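Local structure of saframycin Mx1 synthetase B (Legionella pneumophila subsp. pneumophila, 3KXW) at residues Q11-V16 with H190-N195; V16-A21 with Q45-A50; K28-L33 with I235-M240; M41-L46 with T229-G234. The protein is an AMP-binding enzyme of the ANL superfamily that holds 5'-O-[(S)-(dodecanoyloxy)(hydroxy)phosphoryl]adenosine in its ligand pocket. All blocks are in the same frame, centred on the assembly; numbering follows the deposited sequence.

Contact 1: Q11-V16 with H190-N195; sequences QSLVDV and HNLLDN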
loop_
_atom_site.group_PDB
_atom_site.type_symbol
_atom_site.label_atom_id
_atom_site.label_comp_id
_atom_site.label_asym_id
_atom_site.label_seq_id
_atom_site.Cartn_x
_atom_site.Cartn_y
_atom_site.Cartn_z
ATOM N N GLN A 11 3.645 -26.796 -1.515
ATOM C CA GLN A 11 2.432 -26.499 -0.770
ATOM C C GLN A 11 2.556 -25.230 0.057
ATOM O O GLN A 11 1.570 -24.746 0.598
ATOM C CB GLN A 11 2.041 -27.693 0.105
ATOM C CG GLN A 11 1.708 -28.907 -0.736
ATOM C CD GLN A 11 0.533 -28.640 -1.649
ATOM O OE1 GLN A 11 0.652 -28.687 -2.884
ATOM N NE2 GLN A 11 -0.616 -28.345 -1.050
ATOM N N SER A 12 3.772 -24.703 0.162
ATOM C CA SER A 12 3.969 -23.412 0.792
ATOM C C SER A 12 5.106 -22.651 0.133
ATOM O O SER A 12 5.928 -23.233 -0.565
ATOM C CB SER A 12 4.276 -23.580 2.273
ATOM O OG SER A 12 5.597 -24.083 2.443
ATOM N N LEU A 13 5.169 -21.343 0.383
ATOM C CA LEU A 13 6.265 -20.537 -0.130
ATOM C C LEU A 13 7.591 -21.024 0.437
ATOM O O LEU A 13 8.635 -20.884 -0.200
ATOM C CB LEU A 13 6.055 -19.065 0.242
ATOM C CG LEU A 13 7.100 -18.112 -0.334
ATOM C CD1 LEU A 13 7.084 -18.163 -1.859
ATOM C CD2 LEU A 13 6.830 -16.679 0.192
ATOM N N VAL A 14 7.551 -21.584 1.640
ATOM C CA VAL A 14 8.774 -22.139 2.249
ATOM C C VAL A 14 9.447 -23.140 1.299
ATOM O O VAL A 14 10.660 -23.067 1.050
ATOM C CB VAL A 14 8.501 -22.813 3.604
ATOM C CG1 VAL A 14 9.744 -23.592 4.104
ATOM C CG2 VAL A 14 8.083 -21.763 4.651
ATOM N N ASP A 15 8.665 -24.082 0.785
ATOM C CA ASP A 15 9.225 -25.121 -0.084
ATOM C C ASP A 15 9.621 -24.594 -1.448
ATOM O O ASP A 15 10.558 -25.108 -2.076
ATOM C CB ASP A 15 8.284 -26.321 -0.189
ATOM C CG ASP A 15 8.270 -27.138 1.083
ATOM O OD1 ASP A 15 9.286 -27.087 1.828
ATOM O OD2 ASP A 15 7.262 -27.823 1.331
ATOM N N VAL A 16 8.921 -23.561 -1.914
ATOM C CA VAL A 16 9.326 -22.917 -3.154
ATOM C C VAL A 16 10.726 -22.322 -3.002
ATOM O O VAL A 16 11.588 -22.497 -3.879
ATOM C CB VAL A 16 8.346 -21.816 -3.600
ATOM C CG1 VAL A 16 8.927 -21.063 -4.818
ATOM C CG2 VAL A 16 6.987 -22.428 -3.932
ATOM N N HIS A 190 -2.099 -21.249 1.567
ATOM C CA HIS A 190 -2.837 -21.503 0.322
ATOM C C HIS A 190 -3.316 -20.171 -0.296
ATOM O O HIS A 190 -3.243 -19.985 -1.514
ATOM C CB HIS A 190 -4.007 -22.478 0.595
ATOM C CG HIS A 190 -4.718 -22.978 -0.630
ATOM N ND1 HIS A 190 -4.125 -23.805 -1.558
ATOM C CD2 HIS A 190 -6.004 -22.836 -1.030
ATOM C CE1 HIS A 190 -4.995 -24.104 -2.509
ATOM N NE2 HIS A 190 -6.142 -23.525 -2.214
ATOM N N ASN A 191 -3.784 -19.246 0.538
ATOM C CA ASN A 191 -4.208 -17.929 0.036
ATOM C C ASN A 191 -3.063 -17.262 -0.701
ATOM O O ASN A 191 -3.233 -16.716 -1.777
ATOM C CB ASN A 191 -4.567 -16.978 1.191
ATOM C CG ASN A 191 -5.905 -17.288 1.843
ATOM O OD1 ASN A 191 -6.844 -17.805 1.208
ATOM N ND2 ASN A 191 -6.014 -16.921 3.112
ATOM N N LEU A 192 -1.906 -17.269 -0.052
ATOM C CA LEU A 192 -0.717 -16.601 -0.545
ATOM C C LEU A 192 -0.270 -17.185 -1.881
ATOM O O LEU A 192 -0.108 -16.454 -2.860
ATOM C CB LEU A 192 0.397 -16.711 0.488
ATOM C CG LEU A 192 1.747 -16.122 0.059
ATOM C CD1 LEU A 192 1.645 -14.623 -0.240
ATOM C CD2 LEU A 192 2.787 -16.388 1.129
ATOM N N LEU A 193 -0.067 -18.498 -1.934
ATOM C CA LEU A 193 0.339 -19.109 -3.203
ATOM C C LEU A 193 -0.707 -18.881 -4.288
ATOM O O LEU A 193 -0.374 -18.672 -5.440
ATOM C CB LEU A 193 0.623 -20.603 -3.041
ATOM C CG LEU A 193 1.847 -21.026 -2.206
ATOM C CD1 LEU A 193 1.896 -22.580 -2.162
ATOM C CD2 LEU A 193 3.136 -20.447 -2.782
ATOM N N ASP A 194 -1.983 -18.938 -3.939
ATOM C CA ASP A 194 -2.986 -18.735 -4.961
ATOM C C ASP A 194 -2.832 -17.347 -5.592
ATOM O O ASP A 194 -2.907 -17.176 -6.821
ATOM C CB ASP A 194 -4.386 -18.828 -4.392
ATOM C CG ASP A 194 -5.434 -18.765 -5.478
ATOM O OD1 ASP A 194 -5.554 -19.757 -6.215
ATOM O OD2 ASP A 194 -6.110 -17.732 -5.622
ATOM N N ASN A 195 -2.662 -16.342 -4.746
ATOM C CA ASN A 195 -2.565 -14.983 -5.271
ATOM C C ASN A 195 -1.262 -14.705 -6.002
ATOM O O ASN A 195 -1.264 -14.035 -7.032
ATOM C CB ASN A 195 -2.842 -13.917 -4.213
ATOM C CG ASN A 195 -3.439 -12.652 -4.834
ATOM O OD1 ASN A 195 -2.807 -11.602 -4.892
ATOM N ND2 ASN A 195 -4.659 -12.777 -5.341
#
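Leu193 pushes both of its methyl groups against the backbone at the start of helix 13-23. With CG beside the backbone N (chi1 -68°) and anti to the carbonyl carbon, the side chain reaches out from helix 189-202 and forks over the incoming chain. CD1 rests on the carbonyl group of Gln11, 3.5 Å from Gln11 C, while CD2 lies 3.9 Å from Leu13 N and brushes Val16 CG2 at 4.5 Å. Beside this fork Leu13 and Leu192 meet obliquely, the two CD2 atoms 4.2 Å apart; Leu228 packs on Leu13 and Leu192, and Tyr232 on Leu13 and Leu193. No hydrogen bond joins the segments; the tight half is van der Waals packing of methyls on backbone and side chains. The Gln11 side chain is the loose part: it is exposed and stays at least 5.6 Å from residues 190-195. Ser12 sits with its side chain turned away from Leu193 and accepts a weak bond from Asp15 N, the distance to Ser12 OG being 3.5 Å. Leucine methyls thus pack against a serine N-capped first turn, an apolar contact between the N-terminal helix 13-23 and helix 189-202, the latter within the AMP-binding family region.

Contact 2: V16-A21 with Q45-A50; sequences VVRLRA and QLDQHA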
loop_
_atom_site.group_PDB
_atom_site.type_symbol
_atom_site.label_atom_id
_atom_site.label_comp_id
_atom_site.label_asym_id
_atom_site.label_seq_id
_atom_site.Cartn_x
_atom_site.Cartn_y
_atom_site.Cartn_z
ATOM N N VAL A 16 8.921 -23.561 -1.914
ATOM C CA VAL A 16 9.326 -22.917 -3.154
ATOM C C VAL A 16 10.726 -22.322 -3.002
ATOM O O VAL A 16 11.588 -22.497 -3.879
ATOM C CB VAL A 16 8.346 -21.816 -3.600
ATOM C CG1 VAL A 16 8.927 -21.063 -4.818
ATOM C CG2 VAL A 16 6.987 -22.428 -3.932
ATOM N N VAL A 17 10.958 -21.598 -1.904
ATOM C CA VAL A 17 12.268 -20.986 -1.683
ATOM C C VAL A 17 13.348 -22.061 -1.514
ATOM O O VAL A 17 14.430 -21.952 -2.087
ATOM C CB VAL A 17 12.276 -20.034 -0.463
ATOM C CG1 VAL A 17 13.690 -19.536 -0.182
ATOM C CG2 VAL A 17 11.342 -18.856 -0.721
ATOM N N ARG A 18 13.045 -23.087 -0.727
ATOM C CA ARG A 18 13.991 -24.199 -0.528
ATOM C C ARG A 18 14.417 -24.821 -1.858
ATOM O O ARG A 18 15.596 -25.095 -2.064
ATOM C CB ARG A 18 13.404 -25.297 0.372
ATOM C CG ARG A 18 13.370 -24.941 1.874
ATOM C CD ARG A 18 12.818 -26.090 2.749
ATOM N NE ARG A 18 13.561 -27.359 2.585
ATOM C CZ ARG A 18 13.103 -28.431 1.935
ATOM N NH1 ARG A 18 11.895 -28.423 1.370
ATOM N NH2 ARG A 18 13.846 -29.539 1.850
ATOM N N LEU A 19 13.447 -25.060 -2.737
ATOM C CA LEU A 19 13.708 -25.720 -4.013
ATOM C C LEU A 19 14.474 -24.815 -4.972
ATOM O O LEU A 19 15.412 -25.248 -5.637
ATOM C CB LEU A 19 12.411 -26.202 -4.649
ATOM C CG LEU A 19 12.595 -27.102 -5.873
ATOM C CD1 LEU A 19 13.409 -28.336 -5.508
ATOM C CD2 LEU A 19 11.228 -27.522 -6.446
ATOM N N ARG A 20 14.076 -23.554 -5.046
ATOM C CA ARG A 20 14.842 -22.603 -5.840
ATOM C C ARG A 20 16.300 -22.518 -5.396
ATOM O O ARG A 20 17.186 -22.376 -6.232
ATOM C CB ARG A 20 14.197 -21.225 -5.816
ATOM C CG ARG A 20 12.918 -21.189 -6.652
ATOM C CD ARG A 20 12.493 -19.786 -7.044
ATOM N NE ARG A 20 11.261 -19.812 -7.823
ATOM C CZ ARG A 20 11.160 -20.103 -9.116
ATOM N NH1 ARG A 20 12.231 -20.416 -9.852
ATOM N NH2 ARG A 20 9.963 -20.085 -9.685
ATOM N N ALA A 21 16.528 -22.550 -4.087
ATOM C CA ALA A 21 17.901 -22.516 -3.564
ATOM C C ALA A 21 18.741 -23.753 -3.948
ATOM O O ALA A 21 19.979 -23.692 -3.955
ATOM C CB ALA A 21 17.899 -22.297 -2.063
ATOM N N GLN A 45 21.343 -17.701 -0.247
ATOM C CA GLN A 45 21.482 -16.856 0.949
ATOM C C GLN A 45 20.150 -16.643 1.680
ATOM O O GLN A 45 20.062 -16.759 2.915
ATOM C CB GLN A 45 22.091 -15.502 0.583
ATOM C CG GLN A 45 23.564 -15.556 0.165
ATOM C CD GLN A 45 24.082 -14.186 -0.262
ATOM O OE1 GLN A 45 23.521 -13.548 -1.151
ATOM N NE2 GLN A 45 25.159 -13.730 0.383
ATOM N N LEU A 46 19.117 -16.313 0.913
ATOM C CA LEU A 46 17.794 -16.126 1.486
ATOM C C LEU A 46 17.346 -17.372 2.266
ATOM O O LEU A 46 16.897 -17.293 3.412
ATOM C CB LEU A 46 16.811 -15.792 0.360
ATOM C CG LEU A 46 15.349 -15.576 0.721
ATOM C CD1 LEU A 46 15.199 -14.447 1.731
ATOM C CD2 LEU A 46 14.495 -15.331 -0.541
ATOM N N ASP A 47 17.465 -18.533 1.642
ATOM C CA ASP A 47 17.154 -19.802 2.305
ATOM C C ASP A 47 18.007 -20.023 3.583
ATOM O O ASP A 47 17.481 -20.428 4.641
ATOM C CB ASP A 47 17.383 -20.930 1.289
ATOM C CG ASP A 47 17.095 -22.310 1.840
ATOM O OD1 ASP A 47 15.979 -22.554 2.326
ATOM O OD2 ASP A 47 17.995 -23.164 1.729
ATOM N N GLN A 48 19.311 -19.762 3.510
ATOM C CA GLN A 48 20.159 -19.949 4.695
ATOM C C GLN A 48 19.780 -18.990 5.845
ATOM O O GLN A 48 19.684 -19.411 7.004
ATOM C CB GLN A 48 21.668 -19.850 4.370
ATOM C CG GLN A 48 22.242 -21.062 3.588
ATOM C CD GLN A 48 21.923 -22.400 4.239
ATOM O OE1 GLN A 48 21.219 -23.230 3.664
ATOM N NE2 GLN A 48 22.462 -22.630 5.423
ATOM N N HIS A 49 19.575 -17.707 5.531
ATOM C CA HIS A 49 19.124 -16.751 6.553
ATOM C C HIS A 49 17.785 -17.143 7.172
ATOM O O HIS A 49 17.631 -17.129 8.385
ATOM C CB HIS A 49 19.064 -15.314 6.001
ATOM C CG HIS A 49 20.409 -14.669 5.892
ATOM N ND1 HIS A 49 21.092 -14.192 6.989
ATOM C CD2 HIS A 49 21.211 -14.447 4.825
ATOM C CE1 HIS A 49 22.255 -13.695 6.603
ATOM N NE2 HIS A 49 22.357 -13.845 5.295
ATOM N N ALA A 50 16.821 -17.513 6.329
ATOM C CA ALA A 50 15.516 -17.969 6.804
ATOM C C ALA A 50 15.621 -19.157 7.752
ATOM O O ALA A 50 14.956 -19.201 8.804
ATOM C CB ALA A 50 14.581 -18.281 5.615
HETATM O O HOH W 1 17.450 -25.206 -0.187
#
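Asp47 OD2 is held from two directions, by a water on the side of Arg18 and by a salt bridge to Lys51 one turn on. The water donates to OD2 of Asp47 at 2.9 Å and to the main-chain oxygen of Arg18, Arg18 O, at 2.6 Å, so it ties the carboxylate of one helix to the backbone of the other. The second carboxylate oxygen, Asp47 OD1, is hydrogen-bonded to Tyr87 OH and touches the aliphatic part of Arg18, with CG of Arg18 3.6 Å from OD1 of Asp47. The guanidinium group does not close on this acid: NE of Arg18 is 5.4 Å from Asp47 OD1, and the salt bridge it makes is to Asp15 in its own helix. These side chains bridge two helices of the AMP-binding domain, 13-23 and 43-59, which are separated in sequence by the strand pair 28-34 and 37-42; the axes of segments 16-21 and 45-50 approach to 9.1 Å, with 131° between their N-to-C directions. Beside the polar groups the packing is close. Ala21 CB meets Asp47 CB at 3.7 Å, the shortest carbon-carbon contact, and Val17 CG1 lies against both Asp47 CB (4.2 Å) and Leu46 CD2 (4.3 Å), with Ile231 touching Val17 and Leu46, Tyr87 touching Val17 and Leu83 touching Leu46.

Contact 3: K28-L33 with I235-M240; sequences KSCTFL and IQAIMM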
loop_
_atom_site.group_PDB
_atom_site.type_symbol
_atom_site.label_atom_id
_atom_site.label_comp_id
_atom_site.label_asym_id
_atom_site.label_seq_id
_atom_site.Cartn_x
_atom_site.Cartn_y
_atom_site.Cartn_z
ATOM N N LYS A 28 20.341 -14.282 -8.324
ATOM C CA LYS A 28 20.005 -13.091 -7.544
ATOM C C LYS A 28 18.516 -13.061 -7.259
ATOM O O LYS A 28 17.708 -13.243 -8.152
ATOM C CB LYS A 28 20.338 -11.813 -8.323
ATOM C CG LYS A 28 21.772 -11.686 -8.768
ATOM C CD LYS A 28 21.988 -10.372 -9.560
ATOM C CE LYS A 28 23.440 -10.205 -9.970
ATOM N NZ LYS A 28 24.324 -10.450 -8.789
ATOM N N SER A 29 18.145 -12.791 -6.019
ATOM C CA SER A 29 16.734 -12.658 -5.697
ATOM C C SER A 29 16.357 -11.215 -5.355
ATOM O O SER A 29 15.593 -10.572 -6.076
ATOM C CB SER A 29 16.386 -13.595 -4.527
ATOM O OG SER A 29 15.060 -13.404 -4.107
ATOM N N CYS A 30 16.908 -10.703 -4.263
ATOM C CA CYS A 30 16.493 -9.404 -3.745
ATOM C C CYS A 30 17.662 -8.446 -3.672
ATOM O O CYS A 30 18.733 -8.801 -3.177
ATOM C CB CYS A 30 15.895 -9.564 -2.339
ATOM S SG CYS A 30 14.267 -10.371 -2.341
ATOM N N THR A 31 17.445 -7.232 -4.157
ATOM C CA THR A 31 18.435 -6.178 -4.066
ATOM C C THR A 31 17.793 -4.973 -3.394
ATOM O O THR A 31 16.714 -4.515 -3.810
ATOM C CB THR A 31 18.965 -5.745 -5.460
ATOM O OG1 THR A 31 19.672 -6.832 -6.089
ATOM C CG2 THR A 31 19.905 -4.521 -5.344
ATOM N N PHE A 32 18.461 -4.450 -2.376
ATOM C CA PHE A 32 17.982 -3.232 -1.710
ATOM C C PHE A 32 19.002 -2.086 -1.875
ATOM O O PHE A 32 20.212 -2.292 -1.732
ATOM C CB PHE A 32 17.650 -3.510 -0.235
ATOM C CG PHE A 32 16.841 -2.432 0.404
ATOM C CD1 PHE A 32 15.460 -2.400 0.244
ATOM C CD2 PHE A 32 17.459 -1.421 1.129
ATOM C CE1 PHE A 32 14.706 -1.388 0.815
ATOM C CE2 PHE A 32 16.717 -0.404 1.701
ATOM C CZ PHE A 32 15.337 -0.390 1.545
ATOM N N LEU A 33 18.497 -0.896 -2.171
ATOM C CA LEU A 33 19.323 0.236 -2.528
ATOM C C LEU A 33 19.112 1.308 -1.489
ATOM O O LEU A 33 17.975 1.588 -1.117
ATOM C CB LEU A 33 18.930 0.779 -3.908
ATOM C CG LEU A 33 18.879 -0.187 -5.092
ATOM C CD1 LEU A 33 18.354 0.508 -6.348
ATOM C CD2 LEU A 33 20.239 -0.811 -5.365
ATOM N N ILE A 235 12.274 -14.321 -9.874
ATOM C CA ILE A 235 12.448 -13.049 -10.570
ATOM C C ILE A 235 13.097 -12.039 -9.663
ATOM O O ILE A 235 12.770 -11.975 -8.471
ATOM C CB ILE A 235 11.067 -12.440 -10.918
ATOM C CG1 ILE A 235 10.340 -13.297 -11.949
ATOM C CG2 ILE A 235 11.203 -10.973 -11.403
ATOM C CD1 ILE A 235 11.162 -13.657 -13.112
ATOM N N GLN A 236 13.979 -11.209 -10.203
ATOM C CA GLN A 236 14.647 -10.212 -9.354
ATOM C C GLN A 236 13.686 -9.152 -8.806
ATOM O O GLN A 236 12.827 -8.645 -9.539
ATOM C CB GLN A 236 15.766 -9.508 -10.111
ATOM C CG GLN A 236 17.038 -10.321 -10.295
ATOM C CD GLN A 236 18.175 -9.445 -10.766
ATOM O OE1 GLN A 236 18.508 -9.409 -11.957
ATOM N NE2 GLN A 236 18.778 -8.732 -9.833
ATOM N N ALA A 237 13.836 -8.826 -7.520
ATOM C CA ALA A 237 13.137 -7.700 -6.910
ATOM C C ALA A 237 14.196 -6.658 -6.568
ATOM O O ALA A 237 15.157 -6.958 -5.844
ATOM C CB ALA A 237 12.388 -8.157 -5.634
ATOM N N ILE A 238 14.068 -5.453 -7.116
ATOM C CA ILE A 238 15.029 -4.395 -6.810
ATOM C C ILE A 238 14.297 -3.300 -6.067
ATOM O O ILE A 238 13.263 -2.833 -6.544
ATOM C CB ILE A 238 15.633 -3.756 -8.108
ATOM C CG1 ILE A 238 16.112 -4.840 -9.077
ATOM C CG2 ILE A 238 16.737 -2.730 -7.743
ATOM C CD1 ILE A 238 17.289 -5.554 -8.651
HETATM N N MSE A 239 14.804 -2.892 -4.903
HETATM C CA MSE A 239 13.986 -2.079 -4.006
HETATM C C MSE A 239 14.707 -0.897 -3.346
HETATM O O MSE A 239 15.917 -0.897 -3.178
HETATM C CB MSE A 239 13.401 -2.962 -2.903
HETATM C CG MSE A 239 12.445 -4.034 -3.412
HETATM SE SE MSE A 239 12.303 -5.438 -2.034
HETATM C CE MSE A 239 14.090 -6.251 -2.292
HETATM N N MSE A 240 13.923 0.098 -2.965
HETATM C CA MSE A 240 14.387 1.119 -2.050
HETATM C C MSE A 240 13.232 1.467 -1.117
HETATM O O MSE A 240 12.102 0.970 -1.287
HETATM C CB MSE A 240 14.844 2.361 -2.811
HETATM C CG MSE A 240 13.715 3.115 -3.491
HETATM SE SE MSE A 240 14.412 4.636 -4.526
HETATM C CE MSE A 240 12.717 5.252 -5.268
HETATM O O HOH W 2 13.650 -13.593 -6.375
HETATM O O HOH W 3 18.133 -8.718 -7.105
HETATM O O HOH W 4 20.747 -6.599 -8.538
#
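Ile238 and Met239 turn their ends back onto the neighbouring strand through bent outer torsions. The chi2 of Ile238, -71°, carries CD1 alongside Thr31, 3.6 Å from Thr31 CB, and the chi3 of Met239, a selenomethionine, folds at -73° to set CE 3.8 Å from Cys30 CB. The strands, 28-34 and 236-239, run parallel as the inner pair of a four-stranded mixed sheet. Four backbone hydrogen bonds join them in the regular alternating pattern: Ser29 O accepts from Ala237 N, nearly straight at 172°, Ala237 O from Thr31 N, Thr31 O from Met239 N and Met239 O from Leu33 N. On its other edge strand 28-34 pairs antiparallel with strand 37-42, where Ser29 and Cys30 both face Met41 in a classic beta bulge. Cys30, Ala237, Phe32 and Met239 share the sheet face that helix 220-233 packs on. There the Phe32 ring crosses Met239 at about a right angle, its CD1 3.8 Å from Met239 CB; Met239 O lies over one ring face, and Met240 CA makes an off-centre CH-pi contact 4.3 Å from the ring centroid. On the face of Thr31 and Ile238, Ile238 CG2 meets Leu33 CD1 at 3.9 Å, while at the strand start Lys28 and Gln236 run side by side, pointing the same way. Two waters bridge Thr31 OG1, itself hydrogen-bonded to Thr40 OG1, to the Gln236 amide; one accepts only weakly, the other accepts from NE2 of Gln236 at 2.8 Å.

Contact 4: M41-L46 with T229-G234; sequences MTYEQL and TPIYGG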
loop_
_atom_site.group_PDB
_atom_site.type_symbol
_atom_site.label_atom_id
_atom_site.label_comp_id
_atom_site.label_asym_id
_atom_site.label_seq_id
_atom_site.Cartn_x
_atom_site.Cartn_y
_atom_site.Cartn_z
HETATM N N MSE A 41 20.854 -10.393 -2.239
HETATM C CA MSE A 41 20.923 -11.766 -1.744
HETATM C C MSE A 41 20.429 -12.744 -2.783
HETATM O O MSE A 41 19.481 -12.474 -3.526
HETATM C CB MSE A 41 20.184 -11.962 -0.409
HETATM C CG MSE A 41 18.722 -11.616 -0.403
HETATM SE SE MSE A 41 17.996 -12.092 1.384
HETATM C CE MSE A 41 19.712 -12.181 2.333
ATOM N N THR A 42 21.117 -13.871 -2.853
ATOM C CA THR A 42 20.779 -14.925 -3.787
ATOM C C THR A 42 19.754 -15.834 -3.123
ATOM O O THR A 42 19.469 -15.678 -1.944
ATOM C CB THR A 42 22.016 -15.753 -4.113
ATOM O OG1 THR A 42 22.500 -16.348 -2.910
ATOM C CG2 THR A 42 23.115 -14.857 -4.702
ATOM N N TYR A 43 19.188 -16.780 -3.878
ATOM C CA TYR A 43 18.299 -17.769 -3.259
ATOM C C TYR A 43 19.009 -18.594 -2.180
ATOM O O TYR A 43 18.467 -18.828 -1.103
ATOM C CB TYR A 43 17.667 -18.669 -4.321
ATOM C CG TYR A 43 16.426 -18.046 -4.927
ATOM C CD1 TYR A 43 16.486 -17.335 -6.109
ATOM C CD2 TYR A 43 15.211 -18.160 -4.303
ATOM C CE1 TYR A 43 15.349 -16.751 -6.654
ATOM C CE2 TYR A 43 14.064 -17.589 -4.839
ATOM C CZ TYR A 43 14.146 -16.886 -6.018
ATOM O OH TYR A 43 13.016 -16.293 -6.544
ATOM N N GLU A 44 20.237 -19.026 -2.453
ATOM C CA GLU A 44 20.970 -19.781 -1.435
ATOM C C GLU A 44 21.036 -18.985 -0.140
ATOM O O GLU A 44 20.818 -19.524 0.943
ATOM C CB GLU A 44 22.379 -20.116 -1.925
ATOM C CG GLU A 44 23.298 -20.724 -0.881
ATOM C CD GLU A 44 24.646 -21.067 -1.479
ATOM O OE1 GLU A 44 25.560 -20.229 -1.401
ATOM O OE2 GLU A 44 24.780 -22.162 -2.060
ATOM N N GLN A 45 21.343 -17.701 -0.247
ATOM C CA GLN A 45 21.482 -16.856 0.949
ATOM C C GLN A 45 20.150 -16.643 1.680
ATOM O O GLN A 45 20.062 -16.759 2.915
ATOM C CB GLN A 45 22.091 -15.502 0.583
ATOM C CG GLN A 45 23.564 -15.556 0.165
ATOM C CD GLN A 45 24.082 -14.186 -0.262
ATOM O OE1 GLN A 45 23.521 -13.548 -1.151
ATOM N NE2 GLN A 45 25.159 -13.730 0.383
ATOM N N LEU A 46 19.117 -16.313 0.913
ATOM C CA LEU A 46 17.794 -16.126 1.486
ATOM C C LEU A 46 17.346 -17.372 2.266
ATOM O O LEU A 46 16.897 -17.293 3.412
ATOM C CB LEU A 46 16.811 -15.792 0.360
ATOM C CG LEU A 46 15.349 -15.576 0.721
ATOM C CD1 LEU A 46 15.199 -14.447 1.731
ATOM C CD2 LEU A 46 14.495 -15.331 -0.541
ATOM N N THR A 229 5.905 -12.204 -4.607
ATOM C CA THR A 229 5.724 -12.703 -5.970
ATOM C C THR A 229 7.055 -12.978 -6.703
ATOM O O THR A 229 7.220 -14.045 -7.282
ATOM C CB THR A 229 4.792 -11.801 -6.807
ATOM O OG1 THR A 229 3.509 -11.726 -6.165
ATOM C CG2 THR A 229 4.620 -12.371 -8.216
ATOM N N PRO A 230 7.985 -12.013 -6.711
ATOM C CA PRO A 230 9.278 -12.287 -7.362
ATOM C C PRO A 230 10.036 -13.458 -6.719
ATOM O O PRO A 230 10.637 -14.270 -7.417
ATOM C CB PRO A 230 10.089 -10.988 -7.151
ATOM C CG PRO A 230 9.161 -9.987 -6.600
ATOM C CD PRO A 230 7.844 -10.610 -6.260
ATOM N N ILE A 231 10.042 -13.526 -5.393
ATOM C CA ILE A 231 10.685 -14.662 -4.731
ATOM C C ILE A 231 10.065 -15.998 -5.192
ATOM O O ILE A 231 10.776 -16.933 -5.580
ATOM C CB ILE A 231 10.649 -14.491 -3.183
ATOM C CG1 ILE A 231 11.571 -13.330 -2.796
ATOM C CG2 ILE A 231 11.101 -15.786 -2.471
ATOM C CD1 ILE A 231 11.535 -12.950 -1.315
ATOM N N TYR A 232 8.737 -16.065 -5.170
ATOM C CA TYR A 232 7.987 -17.210 -5.686
ATOM C C TYR A 232 8.300 -17.535 -7.155
ATOM O O TYR A 232 8.437 -18.703 -7.543
ATOM C CB TYR A 232 6.500 -16.895 -5.520
ATOM C CG TYR A 232 5.542 -17.823 -6.242
ATOM C CD1 TYR A 232 5.241 -19.074 -5.722
ATOM C CD2 TYR A 232 4.918 -17.435 -7.418
ATOM C CE1 TYR A 232 4.341 -19.914 -6.360
ATOM C CE2 TYR A 232 4.013 -18.264 -8.060
ATOM C CZ TYR A 232 3.734 -19.494 -7.524
ATOM O OH TYR A 232 2.849 -20.318 -8.155
ATOM N N GLY A 233 8.385 -16.511 -7.994
ATOM C CA GLY A 233 8.519 -16.726 -9.429
ATOM C C GLY A 233 9.943 -16.770 -9.991
ATOM O O GLY A 233 10.125 -16.899 -11.200
ATOM N N GLY A 234 10.957 -16.649 -9.139
ATOM C CA GLY A 234 12.337 -16.723 -9.613
ATOM C C GLY A 234 12.849 -15.450 -10.276
ATOM O O GLY A 234 13.750 -15.481 -11.124
#
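Tyr43 leaves its helix with CB pointing past Ile231, and a chi1 of -85° swings the ring toward the end of helix 220-233. Along the ring, CE2 meets Ile231 twice, at CG2 (4.2 Å) and at the carbonyl oxygen (3.4 Å), while Arg20 and Ser29 also touch the tyrosine. CZ is again 3.4 Å from Ile231 O, which lies at the ring edge, in its plane. At the tip, OH donates a short hydrogen bond of 2.5 Å to Ile231 O, arriving well to the side of the carbonyl direction at 116° and tilted from its plane; the same OH lies 3.2 Å from Gly234 CA. That oxygen lies near the end of helix 220-233. Alongside, Ile231 and Leu46 reach toward each other tip to tip, with Ile231 CD1 3.9 Å from Leu46 CD2. Thr42 and Gln45 form a capping box, Thr42 N giving its hydrogen to Gln45 OE1 at 3.0 Å and Gln45 N giving its own to Thr42 OG1. Tyr43, in the first turn after this capping box, thus meets a helix end closed by the Schellman motif at Gly234, whose phi is positive.

Contacts 1, 3 and 4 join the N-terminal 50 residues to residues 190-240, while contact 2 is internal to those first residues; contacts 2, 3 and 4 lie within the AMP-binding family region. Their first segments follow one another from helix 13-23 (contacts 1 and 2) through strand 28-34 (contact 3) to the start of helix 43-59 (contact 4), which is also the second helix of contact 2. Contacts 2 and 4 are closest, with centres about 7 Å apart; contacts 1 and 3 are farthest, about 20 Å. Contact 4 is central: Tyr232 touches contact 1, Arg20 bonds to Tyr232 O, and Met41 pairs with strand 28-34. Helix 220-233 and strand 236-239 thus link the early helices to the mixed sheet.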